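Local structure of aspartokinase (Synechocystis, 3L76) at residues Leu462-Leu466 with Asp492-Met496; Cys171-Val177 with Leu228-Trp234; Ala434-Val438 with Ala584-Leu590. The protein probably catalyses the ATP-dependent phosphorylation of the beta-carboxyl group of aspartate, and binds lysine and threonine through its ACT domains. All blocks are in the same frame, centred on the assembly; numbering follows the deposited sequence. Where two conformers were deposited one is given.

Contact 1: residues Leu462-Leu466 with Asp492-Met496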
ATOM      1  N   LEU A 462      36.254 -24.984  -5.722  1.00 31.05           N
ATOM      2  CA  LEU A 462      35.165 -25.946  -5.764  1.00 38.09           C
ATOM      3  C   LEU A 462      33.885 -25.327  -5.238  1.00 39.65           C
ATOM      4  O   LEU A 462      32.814 -25.482  -5.822  1.00 33.67           O
ATOM      5  CB  LEU A 462      35.519 -27.182  -4.943  1.00 41.05           C
ATOM      6  CG  LEU A 462      36.688 -28.009  -5.481  1.00 48.54           C
ATOM      7  CD1 LEU A 462      37.257 -28.874  -4.395  1.00 23.81           C
ATOM      8  CD2 LEU A 462      36.270 -28.838  -6.694  1.00 49.25           C
ATOM      9  N   PHE A 463      33.995 -24.614  -4.128  1.00 32.77           N
ATOM     10  CA  PHE A 463      32.815 -24.032  -3.517  1.00 39.24           C
ATOM     11  C   PHE A 463      32.375 -22.735  -4.172  1.00 46.88           C
ATOM     12  O   PHE A 463      31.185 -22.416  -4.135  1.00 37.98           O
ATOM     13  CB  PHE A 463      32.960 -23.926  -2.002  1.00 34.89           C
ATOM     14  CG  PHE A 463      32.936 -25.243  -1.341  1.00 30.28           C
ATOM     15  CD1 PHE A 463      31.742 -25.895  -1.144  1.00 35.83           C
ATOM     16  CD2 PHE A 463      34.107 -25.873  -0.983  1.00 29.62           C
ATOM     17  CE1 PHE A 463      31.713 -27.145  -0.570  1.00 41.54           C
ATOM     18  CE2 PHE A 463      34.076 -27.122  -0.421  1.00 36.75           C
ATOM     19  CZ  PHE A 463      32.879 -27.761  -0.222  1.00 22.23           C
ATOM     20  N   THR A 464      33.306 -22.024  -4.814  1.00 31.24           N
ATOM     21  CA  THR A 464      32.923 -20.843  -5.592  1.00 43.04           C
ATOM     22  C   THR A 464      32.042 -21.258  -6.760  1.00 52.91           C
ATOM     23  O   THR A 464      31.050 -20.599  -7.065  1.00 43.97           O
ATOM     24  CB  THR A 464      34.133 -20.073  -6.134  1.00 41.38           C
ATOM     25  OG1 THR A 464      34.823 -19.453  -5.055  1.00 39.57           O
ATOM     26  CG2 THR A 464      33.696 -18.984  -7.112  1.00 26.84           C
ATOM     27  N   ALA A 465      32.416 -22.364  -7.395  1.00 48.12           N
ATOM     28  CA  ALA A 465      31.678 -22.913  -8.523  1.00 41.73           C
ATOM     29  C   ALA A 465      30.230 -23.229  -8.174  1.00 39.50           C
ATOM     30  O   ALA A 465      29.315 -22.854  -8.900  1.00 55.77           O
ATOM     31  CB  ALA A 465      32.380 -24.149  -9.052  1.00 21.78           C
ATOM     32  N   LEU A 466      30.030 -23.924  -7.064  1.00 34.45           N
ATOM     33  CA  LEU A 466      28.686 -24.240  -6.598  1.00 49.84           C
ATOM     34  C   LEU A 466      27.893 -22.979  -6.247  1.00 58.45           C
ATOM     35  O   LEU A 466      26.690 -22.902  -6.473  1.00 58.99           O
ATOM     36  CB  LEU A 466      28.748 -25.151  -5.371  1.00 44.15           C
ATOM     37  CG  LEU A 466      29.267 -26.576  -5.528  1.00 48.13           C
ATOM     38  CD1 LEU A 466      29.441 -27.260  -4.160  1.00 34.86           C
ATOM     39  CD2 LEU A 466      28.331 -27.362  -6.415  1.00 51.24           C
ATOM     40  N   ASP A 492      40.308 -35.545   1.230  1.00 29.24           N
ATOM     41  CA  ASP A 492      38.947 -35.665   0.756  1.00 31.98           C
ATOM     42  C   ASP A 492      38.138 -34.526   1.338  1.00 51.90           C
ATOM     43  O   ASP A 492      38.392 -34.088   2.460  1.00 48.76           O
ATOM     44  CB  ASP A 492      38.344 -36.992   1.207  1.00 34.46           C
ATOM     45  CG  ASP A 492      39.001 -38.187   0.554  1.00 44.11           C
ATOM     46  OD1 ASP A 492      39.700 -38.006  -0.469  1.00 45.37           O
ATOM     47  OD2 ASP A 492      38.800 -39.309   1.068  1.00 46.11           O
ATOM     48  N   ILE A 493      37.166 -34.045   0.571  1.00 42.52           N
ATOM     49  CA  ILE A 493      36.259 -33.018   1.050  1.00 22.71           C
ATOM     50  C   ILE A 493      34.848 -33.531   0.892  1.00 32.94           C
ATOM     51  O   ILE A 493      34.428 -33.833  -0.213  1.00 34.31           O
ATOM     52  CB  ILE A 493      36.411 -31.684   0.263  1.00 38.88           C
ATOM     53  CG1 ILE A 493      37.809 -31.100   0.453  1.00 30.88           C
ATOM     54  CG2 ILE A 493      35.344 -30.660   0.696  1.00 21.92           C
ATOM     55  CD1 ILE A 493      38.006 -29.754  -0.228  1.00 27.23           C
ATOM     56  N   ALA A 494      34.123 -33.641   2.001  1.00 33.21           N
ATOM     57  CA  ALA A 494      32.711 -33.984   1.965  1.00 33.39           C
ATOM     58  C   ALA A 494      31.843 -32.758   2.292  1.00 52.23           C
ATOM     59  O   ALA A 494      32.225 -31.908   3.100  1.00 34.23           O
ATOM     60  CB  ALA A 494      32.421 -35.118   2.944  1.00 24.71           C
ATOM     61  N   PHE A 495      30.672 -32.674   1.672  1.00 32.37           N
ATOM     62  CA  PHE A 495      29.760 -31.576   1.953  1.00 41.80           C
ATOM     63  C   PHE A 495      28.342 -32.026   1.695  1.00 42.52           C
ATOM     64  O   PHE A 495      28.129 -33.048   1.063  1.00 38.96           O
ATOM     65  CB  PHE A 495      30.100 -30.336   1.116  1.00 39.20           C
ATOM     66  CG  PHE A 495      29.868 -30.504  -0.358  1.00 43.04           C
ATOM     67  CD1 PHE A 495      30.851 -31.045  -1.171  1.00 44.50           C
ATOM     68  CD2 PHE A 495      28.671 -30.105  -0.941  1.00 42.01           C
ATOM     69  CE1 PHE A 495      30.640 -31.202  -2.546  1.00 52.96           C
ATOM     70  CE2 PHE A 495      28.461 -30.263  -2.311  1.00 54.58           C
ATOM     71  CZ  PHE A 495      29.449 -30.811  -3.112  1.00 39.40           C
ATOM     72  N   MET A 496      27.371 -31.270   2.190  1.00 40.62           N
ATOM     73  CA  MET A 496      25.977 -31.645   2.011  1.00 39.16           C
ATOM     74  C   MET A 496      25.162 -30.537   1.378  1.00 30.76           C
ATOM     75  O   MET A 496      25.377 -29.357   1.655  1.00 36.62           O
ATOM     76  CB  MET A 496      25.353 -32.086   3.332  1.00 42.05           C
ATOM     77  CG  MET A 496      25.873 -33.422   3.821  1.00 53.64           C
ATOM     78  SD  MET A 496      25.482 -33.686   5.547  1.00 42.95           S
ATOM     79  CE  MET A 496      27.046 -33.340   6.327  1.00160.27           C
TER
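Phe495, whose ring receives the edge of Phe463, has its backbone hydrogen-bonded to Ile447 of the adjoining strand 437-453; no hydrogen bond crosses from strand to helix, where carbon meets carbon. The case illustrates how a helix can be seated on a sheet by a few precisely turned side chains. The two rings form a T-shaped (edge-to-face) pair, with centroids 5.4 Å apart and planes at 78°. Phe463 CE1 lies 3.8 Å from Phe495 CG, so the edge comes down over the root of the ring it meets, and the two side chains overlap while running in opposing senses. With its CG held between backbone N and carbonyl carbon (chi1 67°), Phe495 offers one face to that edge. The same edge of Phe463 also reaches Ile493, whose CG2 methyl lies near the ring plane, 3.9 Å from Phe463 CZ. Leu466 and Phe495 reach toward each other, Leu466 CD1 lying 3.7 Å from Phe495 CE2 and meeting the ring obliquely. A looser touch, Leu462 CD1 to Ile493 CD1 at 4.3 Å, finishes the row. The side chain of Ile493 is also about 4 Å from a bound threonine, which places this core close to an effector pocket. The segment axes run 12.2 Å apart at 25°, the helix-on-sheet packing of an ACT domain. Helix 499-512 closes in from the side, with Ala505 against Leu466 and Leu509 against Phe495, while Val452 of strand 437-453 and Ile476 of strand 475-479 extend the sheet surface beneath helix 458-468.

Contact 2: residues Cys171-Val177 with Leu228-Trp234; sequences CEIYTDV and LVVRSSW
Tyr174 starts its contact with the neighbouring strand at CB, which is 3.7 Å from Ser233 OG, a hydroxyl hydrogen-bonded to Ser12 OG. With CG beside the backbone N (chi1 -69°), the ring runs alongside Arg231 in the same direction. CD2 has the carbonyl oxygen of Ser232 near the ring plane at its edge, and Tyr174 CE2 lies 4.0 Å from Arg231 CB. At the tip, Tyr174 OH gives a weak hydrogen bond to Glu172 OE1 (2.8 Å). Glu172 OE1 also sits over a face of the guanidinium, 3.4 Å from Arg231 NH1, but this salt bridge is doubtful, since it belongs to one of two deposited conformers and no N-H points at the oxygen. Phe8 stacks on the tyrosine ring. Replaced by alanine, Tyr174 would no longer supply a hydroxyl to Glu172 OE1, and the aliphatic part of Arg231 is likely to lose the ring beside it. Beneath the side chains the backbones are stitched in parallel register, Ile173 N donating to Val229 O (2.7 Å) and Arg231 N to Ile173 O (3.1 Å, 172° at the hydrogen). On the other face, Leu228 CD2 packs 3.6 Å from Cys171 SG. Such a parallel pair, with helix 16-31 over the Tyr174 face and helix 154-166 over the Cys171 face, belongs to the central sheet of the amino acid kinase alpha/beta fold.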
ATOM      1  N   CYS A 171      11.618  -7.652  24.774  1.00 60.17           N
ATOM      2  CA  CYS A 171      10.943  -7.711  23.492  1.00 52.67           C
ATOM      3  C   CYS A 171      10.242  -9.056  23.365  1.00 56.35           C
ATOM      4  O   CYS A 171      10.862 -10.099  23.541  1.00 74.11           O
ATOM      5  CB  CYS A 171      11.959  -7.522  22.360  1.00 58.46           C
ATOM      6  SG  CYS A 171      11.319  -7.833  20.719  1.00 54.05           S
ATOM      7  N   GLU A 172       8.948  -9.026  23.061  1.00 60.33           N
ATOM      8  CA  GLU A 172       8.144 -10.244  22.996  1.00 54.05           C
ATOM      9  C   GLU A 172       7.669 -10.524  21.582  1.00 60.20           C
ATOM     10  O   GLU A 172       7.103  -9.641  20.942  1.00 54.54           O
ATOM     11  CB  GLU A 172       6.937 -10.111  23.914  1.00 57.76           C
ATOM     12  CG  GLU A 172       7.268  -9.595  25.302  1.00 71.98           C
ATOM     13  CD  GLU A 172       6.051  -9.535  26.212  1.00 64.21           C
ATOM     14  OE1 GLU A 172       5.573 -10.594  26.657  1.00 59.80           O
ATOM     15  OE2 GLU A 172       5.575  -8.424  26.495  1.00 66.30           O
ATOM     16  N   ILE A 173       7.903 -11.744  21.098  1.00 63.34           N
ATOM     17  CA  ILE A 173       7.446 -12.155  19.770  1.00 63.26           C
ATOM     18  C   ILE A 173       6.245 -13.072  19.903  1.00 72.48           C
ATOM     19  O   ILE A 173       6.370 -14.190  20.401  1.00 68.87           O
ATOM     20  CB  ILE A 173       8.524 -12.923  18.989  1.00 63.37           C
ATOM     21  CG1 ILE A 173       9.853 -12.164  18.999  1.00 65.31           C
ATOM     22  CG2 ILE A 173       8.050 -13.192  17.564  1.00 46.96           C
ATOM     23  CD1 ILE A 173       9.875 -10.947  18.119  1.00 73.18           C
ATOM     24  N   TYR A 174       5.086 -12.605  19.449  1.00 60.49           N
ATOM     25  CA  TYR A 174       3.857 -13.383  19.563  1.00 60.35           C
ATOM     26  C   TYR A 174       3.549 -14.147  18.289  1.00 68.63           C
ATOM     27  O   TYR A 174       3.746 -13.644  17.181  1.00 72.69           O
ATOM     28  CB  TYR A 174       2.677 -12.492  19.964  1.00 71.52           C
ATOM     29  CG  TYR A 174       2.786 -11.984  21.379  1.00 54.52           C
ATOM     30  CD1 TYR A 174       3.471 -10.812  21.663  1.00 58.89           C
ATOM     31  CD2 TYR A 174       2.229 -12.690  22.435  1.00 54.02           C
ATOM     32  CE1 TYR A 174       3.579 -10.340  22.959  1.00 61.85           C
ATOM     33  CE2 TYR A 174       2.335 -12.228  23.741  1.00 63.40           C
ATOM     34  CZ  TYR A 174       3.008 -11.049  23.991  1.00 64.34           C
ATOM     35  OH  TYR A 174       3.129 -10.579  25.273  1.00 58.60           O
ATOM     36  N   THR A 175       3.061 -15.370  18.462  1.00 69.24           N
ATOM     37  CA  THR A 175       2.875 -16.282  17.349  1.00 75.46           C
ATOM     38  C   THR A 175       1.899 -17.391  17.721  1.00 77.83           C
ATOM     39  O   THR A 175       1.438 -17.456  18.859  1.00 86.91           O
ATOM     40  CB  THR A 175       4.217 -16.896  16.928  1.00 76.51           C
ATOM     41  OG1 THR A 175       3.990 -17.890  15.926  1.00 87.93           O
ATOM     42  CG2 THR A 175       4.917 -17.524  18.132  1.00 48.86           C
ATOM     43  N   ASP A 176       1.571 -18.246  16.755  1.00 90.92           N
ATOM     44  CA  ASP A 176       0.681 -19.383  16.998  1.00 91.74           C
ATOM     45  C   ASP A 176       1.455 -20.615  17.445  1.00 76.38           C
ATOM     46  O   ASP A 176       1.350 -21.672  16.844  1.00 71.39           O
ATOM     47  CB  ASP A 176      -0.182 -19.696  15.769  1.00 89.06           C
ATOM     48  CG  ASP A 176       0.628 -19.820  14.481  1.00 87.21           C
ATOM     49  OD1 ASP A 176       1.804 -19.403  14.445  1.00 75.93           O
ATOM     50  OD2 ASP A 176       0.074 -20.331  13.489  1.00 90.25           O
ATOM     51  N   VAL A 177       2.228 -20.454  18.511  1.00 82.35           N
ATOM     52  CA  VAL A 177       3.088 -21.501  19.041  1.00 77.78           C
ATOM     53  C   VAL A 177       3.504 -21.077  20.443  1.00 77.92           C
ATOM     54  O   VAL A 177       3.841 -19.915  20.664  1.00 90.71           O
ATOM     55  CB  VAL A 177       4.343 -21.693  18.161  1.00 72.58           C
ATOM     56  CG1 VAL A 177       5.569 -21.942  19.014  1.00 50.04           C
ATOM     57  CG2 VAL A 177       4.127 -22.813  17.162  1.00 63.67           C
ATOM     58  N   LEU A 228      14.467 -11.533  25.072  1.00 36.76           N
ATOM     59  CA  LEU A 228      13.466 -11.930  24.095  1.00 47.33           C
ATOM     60  C   LEU A 228      12.529 -12.977  24.673  1.00 60.34           C
ATOM     61  O   LEU A 228      12.908 -13.739  25.565  1.00 52.64           O
ATOM     62  CB  LEU A 228      14.134 -12.525  22.862  1.00 53.52           C
ATOM     63  CG  LEU A 228      14.339 -11.637  21.649  1.00 65.87           C
ATOM     64  CD1 LEU A 228      14.816 -12.507  20.496  1.00 54.10           C
ATOM     65  CD2 LEU A 228      13.043 -10.922  21.298  1.00 55.12           C
ATOM     66  N   VAL A 229      11.312 -13.030  24.138  1.00 54.68           N
ATOM     67  CA  VAL A 229      10.325 -13.999  24.581  1.00 55.81           C
ATOM     68  C   VAL A 229       9.446 -14.457  23.427  1.00 61.38           C
ATOM     69  O   VAL A 229       8.767 -13.647  22.795  1.00 60.02           O
ATOM     70  CB  VAL A 229       9.390 -13.404  25.642  1.00 65.21           C
ATOM     71  CG1 VAL A 229       8.534 -14.493  26.237  1.00 55.25           C
ATOM     72  CG2 VAL A 229      10.179 -12.699  26.725  1.00 82.53           C
ATOM     73  N   VAL A 230       9.459 -15.760  23.167  1.00 61.32           N
ATOM     74  CA  VAL A 230       8.563 -16.369  22.193  1.00 54.67           C
ATOM     75  C   VAL A 230       7.344 -16.890  22.932  1.00 63.84           C
ATOM     76  O   VAL A 230       7.446 -17.799  23.747  1.00 70.85           O
ATOM     77  CB  VAL A 230       9.260 -17.518  21.445  1.00 58.65           C
ATOM     78  CG1 VAL A 230       8.310 -18.161  20.443  1.00 46.05           C
ATOM     79  CG2 VAL A 230      10.493 -16.990  20.751  1.00 37.16           C
ATOM     80  N   ARG A 231       6.193 -16.290  22.655  1.00 69.23           N
ATOM     81  CA  ARG A 231       4.953 -16.648  23.338  0.58 62.75           C
ATOM     82  C   ARG A 231       3.858 -16.917  22.321  1.00 65.02           C
ATOM     83  O   ARG A 231       4.071 -16.777  21.116  1.00 75.83           O
ATOM     84  CB  ARG A 231       4.514 -15.528  24.288  0.58 58.69           C
ATOM     85  CG  ARG A 231       5.379 -15.383  25.528  0.58 58.28           C
ATOM     86  CD  ARG A 231       5.379 -13.953  26.047  0.58 57.46           C
ATOM     87  NE  ARG A 231       4.419 -13.719  27.121  0.58 71.06           N
ATOM     88  CZ  ARG A 231       4.755 -13.375  28.360  0.58 65.59           C
ATOM     89  NH1 ARG A 231       6.035 -13.226  28.688  0.58 37.36           N
ATOM     90  NH2 ARG A 231       3.810 -13.179  29.272  0.58 65.00           N
ATOM     91  N   SER A 232       2.687 -17.312  22.811  1.00 75.68           N
ATOM     92  CA  SER A 232       1.535 -17.542  21.950  1.00 57.34           C
ATOM     93  C   SER A 232       0.446 -16.533  22.237  1.00 71.97           C
ATOM     94  O   SER A 232       0.278 -16.110  23.378  1.00 75.41           O
ATOM     95  CB  SER A 232       0.970 -18.935  22.157  1.00 68.43           C
ATOM     96  OG  SER A 232      -0.263 -19.049  21.473  1.00 91.36           O
ATOM     97  N   SER A 233      -0.301 -16.168  21.196  1.00 84.84           N
ATOM     98  CA  SER A 233      -1.376 -15.182  21.298  1.00 88.96           C
ATOM     99  C   SER A 233      -2.657 -15.769  21.889  1.00 93.09           C
ATOM    100  O   SER A 233      -3.409 -15.074  22.563  1.00101.66           O
ATOM    101  CB  SER A 233      -1.682 -14.591  19.922  1.00 85.52           C
ATOM    102  OG  SER A 233      -0.492 -14.237  19.243  1.00 98.56           O
ATOM    103  N   TRP A 234      -2.898 -17.051  21.629  1.00 93.63           N
ATOM    104  CA  TRP A 234      -4.111 -17.720  22.092  1.00 88.70           C
ATOM    105  C   TRP A 234      -3.938 -18.275  23.501  1.00 96.42           C
ATOM    106  O   TRP A 234      -4.616 -19.221  23.897  1.00115.17           O
ATOM    107  CB  TRP A 234      -4.482 -18.849  21.130  1.00 93.85           C
ATOM    108  CG  TRP A 234      -4.789 -18.375  19.741  1.00111.58           C
ATOM    109  CD1 TRP A 234      -6.025 -18.236  19.175  1.00114.82           C
ATOM    110  CD2 TRP A 234      -3.845 -17.967  18.746  1.00119.39           C
ATOM    111  NE1 TRP A 234      -5.907 -17.772  17.888  1.00114.97           N
ATOM    112  CE2 TRP A 234      -4.577 -17.598  17.600  1.00122.89           C
ATOM    113  CE3 TRP A 234      -2.450 -17.878  18.711  1.00113.23           C
ATOM    114  CZ2 TRP A 234      -3.962 -17.150  16.434  1.00112.65           C
ATOM    115  CZ3 TRP A 234      -1.843 -17.429  17.555  1.00113.21           C
ATOM    116  CH2 TRP A 234      -2.598 -17.073  16.432  1.00108.08           C
TER

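Contact 3: residues Ala434-Val438 with Ala584-Leu590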
ATOM      1  N   ALA A 434      24.336 -29.578  29.579  1.00 66.79           N
ATOM      2  CA  ALA A 434      25.181 -29.995  28.470  1.00 55.53           C
ATOM      3  C   ALA A 434      24.462 -29.892  27.121  1.00 55.19           C
ATOM      4  O   ALA A 434      25.018 -29.371  26.155  1.00 47.08           O
ATOM      5  CB  ALA A 434      25.689 -31.406  28.697  1.00 63.38           C
ATOM      6  N   VAL A 435      23.231 -30.401  27.066  1.00 42.05           N
ATOM      7  CA  VAL A 435      22.426 -30.373  25.850  1.00 47.13           C
ATOM      8  C   VAL A 435      21.084 -29.677  26.096  1.00 52.84           C
ATOM      9  O   VAL A 435      20.421 -29.945  27.088  1.00 50.36           O
ATOM     10  CB  VAL A 435      22.181 -31.803  25.325  1.00 49.62           C
ATOM     11  CG1 VAL A 435      21.015 -31.846  24.339  1.00 38.87           C
ATOM     12  CG2 VAL A 435      23.456 -32.356  24.696  1.00 57.71           C
ATOM     13  N   ARG A 436      20.685 -28.785  25.194  1.00 61.43           N
ATOM     14  CA  ARG A 436      19.410 -28.085  25.330  1.00 58.79           C
ATOM     15  C   ARG A 436      18.323 -28.634  24.402  1.00 52.04           C
ATOM     16  O   ARG A 436      17.161 -28.715  24.778  1.00 59.80           O
ATOM     17  CB  ARG A 436      19.595 -26.589  25.093  1.00 68.80           C
ATOM     18  CG  ARG A 436      18.338 -25.768  25.313  1.00 65.48           C
ATOM     19  CD  ARG A 436      18.647 -24.549  26.154  1.00 67.64           C
ATOM     20  NE  ARG A 436      18.431 -24.775  27.580  1.00 63.43           N
ATOM     21  CZ  ARG A 436      18.926 -24.009  28.547  1.00 63.48           C
ATOM     22  NH1 ARG A 436      19.695 -22.970  28.256  1.00 53.34           N
ATOM     23  NH2 ARG A 436      18.664 -24.292  29.814  1.00 76.69           N
ATOM     24  N   GLY A 437      18.705 -28.994  23.183  1.00 45.44           N
ATOM     25  CA  GLY A 437      17.772 -29.576  22.236  1.00 51.11           C
ATOM     26  C   GLY A 437      18.486 -30.376  21.165  1.00 58.67           C
ATOM     27  O   GLY A 437      19.698 -30.279  21.016  1.00 54.81           O
ATOM     28  N   VAL A 438      17.736 -31.171  20.413  1.00 55.90           N
ATOM     29  CA  VAL A 438      18.322 -32.012  19.383  1.00 58.33           C
ATOM     30  C   VAL A 438      17.487 -31.905  18.122  1.00 66.47           C
ATOM     31  O   VAL A 438      16.315 -31.556  18.184  1.00 48.52           O
ATOM     32  CB  VAL A 438      18.410 -33.494  19.828  1.00 52.30           C
ATOM     33  CG1 VAL A 438      19.300 -33.624  21.045  1.00 54.53           C
ATOM     34  CG2 VAL A 438      17.034 -34.039  20.121  1.00 31.93           C
ATOM     35  N   ALA A 584      19.089 -39.671  20.773  1.00 49.40           N
ATOM     36  CA  ALA A 584      19.674 -38.426  21.276  1.00 66.11           C
ATOM     37  C   ALA A 584      18.768 -37.713  22.281  1.00 69.46           C
ATOM     38  O   ALA A 584      19.238 -37.198  23.294  1.00 66.98           O
ATOM     39  CB  ALA A 584      20.026 -37.481  20.120  1.00 46.58           C
ATOM     40  N   HIS A 585      17.469 -37.674  21.999  1.00 49.49           N
ATOM     41  CA  HIS A 585      16.512 -37.002  22.884  1.00 58.97           C
ATOM     42  C   HIS A 585      16.403 -37.715  24.228  1.00 63.25           C
ATOM     43  O   HIS A 585      16.246 -37.075  25.268  1.00 78.72           O
ATOM     44  CB  HIS A 585      15.131 -36.896  22.224  1.00 50.83           C
ATOM     45  CG  HIS A 585      14.250 -35.829  22.810  1.00 78.60           C
ATOM     46  ND1 HIS A 585      13.338 -36.081  23.814  1.00 79.25           N
ATOM     47  CD2 HIS A 585      14.135 -34.509  22.521  1.00 78.16           C
ATOM     48  CE1 HIS A 585      12.704 -34.961  24.120  1.00 60.45           C
ATOM     49  NE2 HIS A 585      13.170 -33.994  23.352  1.00 56.66           N
ATOM     50  N   SER A 586      16.490 -39.042  24.200  1.00 73.60           N
ATOM     51  CA  SER A 586      16.445 -39.837  25.422  1.00 87.55           C
ATOM     52  C   SER A 586      17.774 -39.813  26.164  1.00 76.59           C
ATOM     53  O   SER A 586      17.809 -39.757  27.389  1.00 57.31           O
ATOM     54  CB  SER A 586      16.051 -41.280  25.114  1.00 65.83           C
ATOM     55  OG  SER A 586      14.763 -41.339  24.528  1.00122.16           O
ATOM     56  N   ALA A 587      18.868 -39.864  25.417  1.00 60.70           N
ATOM     57  CA  ALA A 587      20.196 -39.851  26.022  1.00 64.54           C
ATOM     58  C   ALA A 587      20.384 -38.648  26.933  1.00 67.19           C
ATOM     59  O   ALA A 587      21.027 -38.745  27.969  1.00 69.39           O
ATOM     60  CB  ALA A 587      21.271 -39.877  24.950  1.00 59.13           C
ATOM     61  N   PHE A 588      19.813 -37.511  26.559  1.00 63.12           N
ATOM     62  CA  PHE A 588      20.037 -36.298  27.332  1.00 63.72           C
ATOM     63  C   PHE A 588      18.835 -35.874  28.184  1.00 69.28           C
ATOM     64  O   PHE A 588      18.744 -34.730  28.625  1.00 58.49           O
ATOM     65  CB  PHE A 588      20.546 -35.176  26.421  1.00 47.00           C
ATOM     66  CG  PHE A 588      21.914 -35.457  25.828  1.00 51.89           C
ATOM     67  CD1 PHE A 588      23.065 -35.320  26.599  1.00 40.79           C
ATOM     68  CD2 PHE A 588      22.049 -35.867  24.508  1.00 57.73           C
ATOM     69  CE1 PHE A 588      24.320 -35.579  26.064  1.00 51.40           C
ATOM     70  CE2 PHE A 588      23.303 -36.135  23.969  1.00 58.72           C
ATOM     71  CZ  PHE A 588      24.439 -35.987  24.747  1.00 50.75           C
ATOM     72  N   ASN A 589      17.932 -36.819  28.430  1.00 83.59           N
ATOM     73  CA  ASN A 589      16.773 -36.594  29.295  1.00 89.13           C
ATOM     74  C   ASN A 589      15.968 -35.359  28.932  1.00 61.29           C
ATOM     75  O   ASN A 589      15.475 -34.660  29.811  1.00 66.89           O
ATOM     76  CB  ASN A 589      17.205 -36.507  30.761  1.00 85.11           C
ATOM     77  CG  ASN A 589      17.861 -37.778  31.248  1.00 97.89           C
ATOM     78  OD1 ASN A 589      17.496 -38.881  30.831  1.00100.88           O
ATOM     79  ND2 ASN A 589      18.835 -37.635  32.139  1.00101.68           N
ATOM     80  N   LEU A 590      15.830 -35.105  27.637  1.00 58.90           N
ATOM     81  CA  LEU A 590      15.117 -33.929  27.153  1.00 81.71           C
ATOM     82  C   LEU A 590      13.588 -34.001  27.321  1.00 87.69           C
ATOM     83  O   LEU A 590      12.889 -32.999  27.147  1.00 77.87           O
ATOM     84  CB  LEU A 590      15.498 -33.647  25.695  1.00 59.88           C
ATOM     85  CG  LEU A 590      16.641 -32.646  25.506  1.00 67.29           C
ATOM     86  CD1 LEU A 590      17.614 -32.730  26.658  1.00 71.54           C
ATOM     87  CD2 LEU A 590      17.355 -32.848  24.176  1.00 78.49           C
TER
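Val435 lays a methyl on the ring of Phe588, just where a Schellman motif ends helix 577-587 of an ACT domain and a classic beta bulge opens strand 437-453. Such a meeting of two backbone irregularities shows how local turns can decide which side chains face each other. In the bulge, Arg436 and Gly437 both face Val533, and Val435 and Val438 both point toward the helix end. On the opposing side, Asn589, with its positive phi, lets the chain reverse, so that Leu590 N bonds back to His585 O (3.1 Å) and Leu590 turns in toward the strand.

Torsions then settle the details. In Val435, CG1 is anti to the backbone N (chi1 162°), which puts CG2, anti to the carbonyl carbon, over the centre of the Phe588 face, 3.4 Å from the centroid and 7° off the normal: a CH-pi contact. The two side chains cross at about a right angle. CG1 of Val435 goes instead to Leu590 CD2, at 3.8 Å. Leu590 CD2 is shared, lying 3.8 Å from Val438 CG1 as well, and it also rests against the CA of Gly437.

Val438 splits its methyls likewise. Val438 CG1, anti to the carbonyl carbon, touches Ala584 CB (4.0 Å), while Val438 CG2 stands between backbone N and carbonyl carbon and meets the edge of the imidazole in its plane, 3.8 Å from His585 CD2. The NE2 of His585 is hydrogen-bonded to Thr182 OG1, and one face of the imidazole is covered by Leu590 CB, centred over the ring.

In the fold
Set side by side, the three contacts show chemistry following place. Contacts 1 and 3 are buried, bear on neighbouring strands and have no hydrogen bond between their segments. Contact 1 joins helix to strand, centred on an edge-to-face ring pair; contact 3 joins the end of a helix and the turn after it to the start of a strand, through valine and leucine methyls, one of them over an aromatic face. Contact 2, in the kinase part, is only partly buried; there two strands pair by backbone bonds, and charged and hydroxyl groups share one face. Contact 1 is nested in the chain loop closed by contact 3, whereas contact 2 lies 39 Å from contact 1, centre to centre.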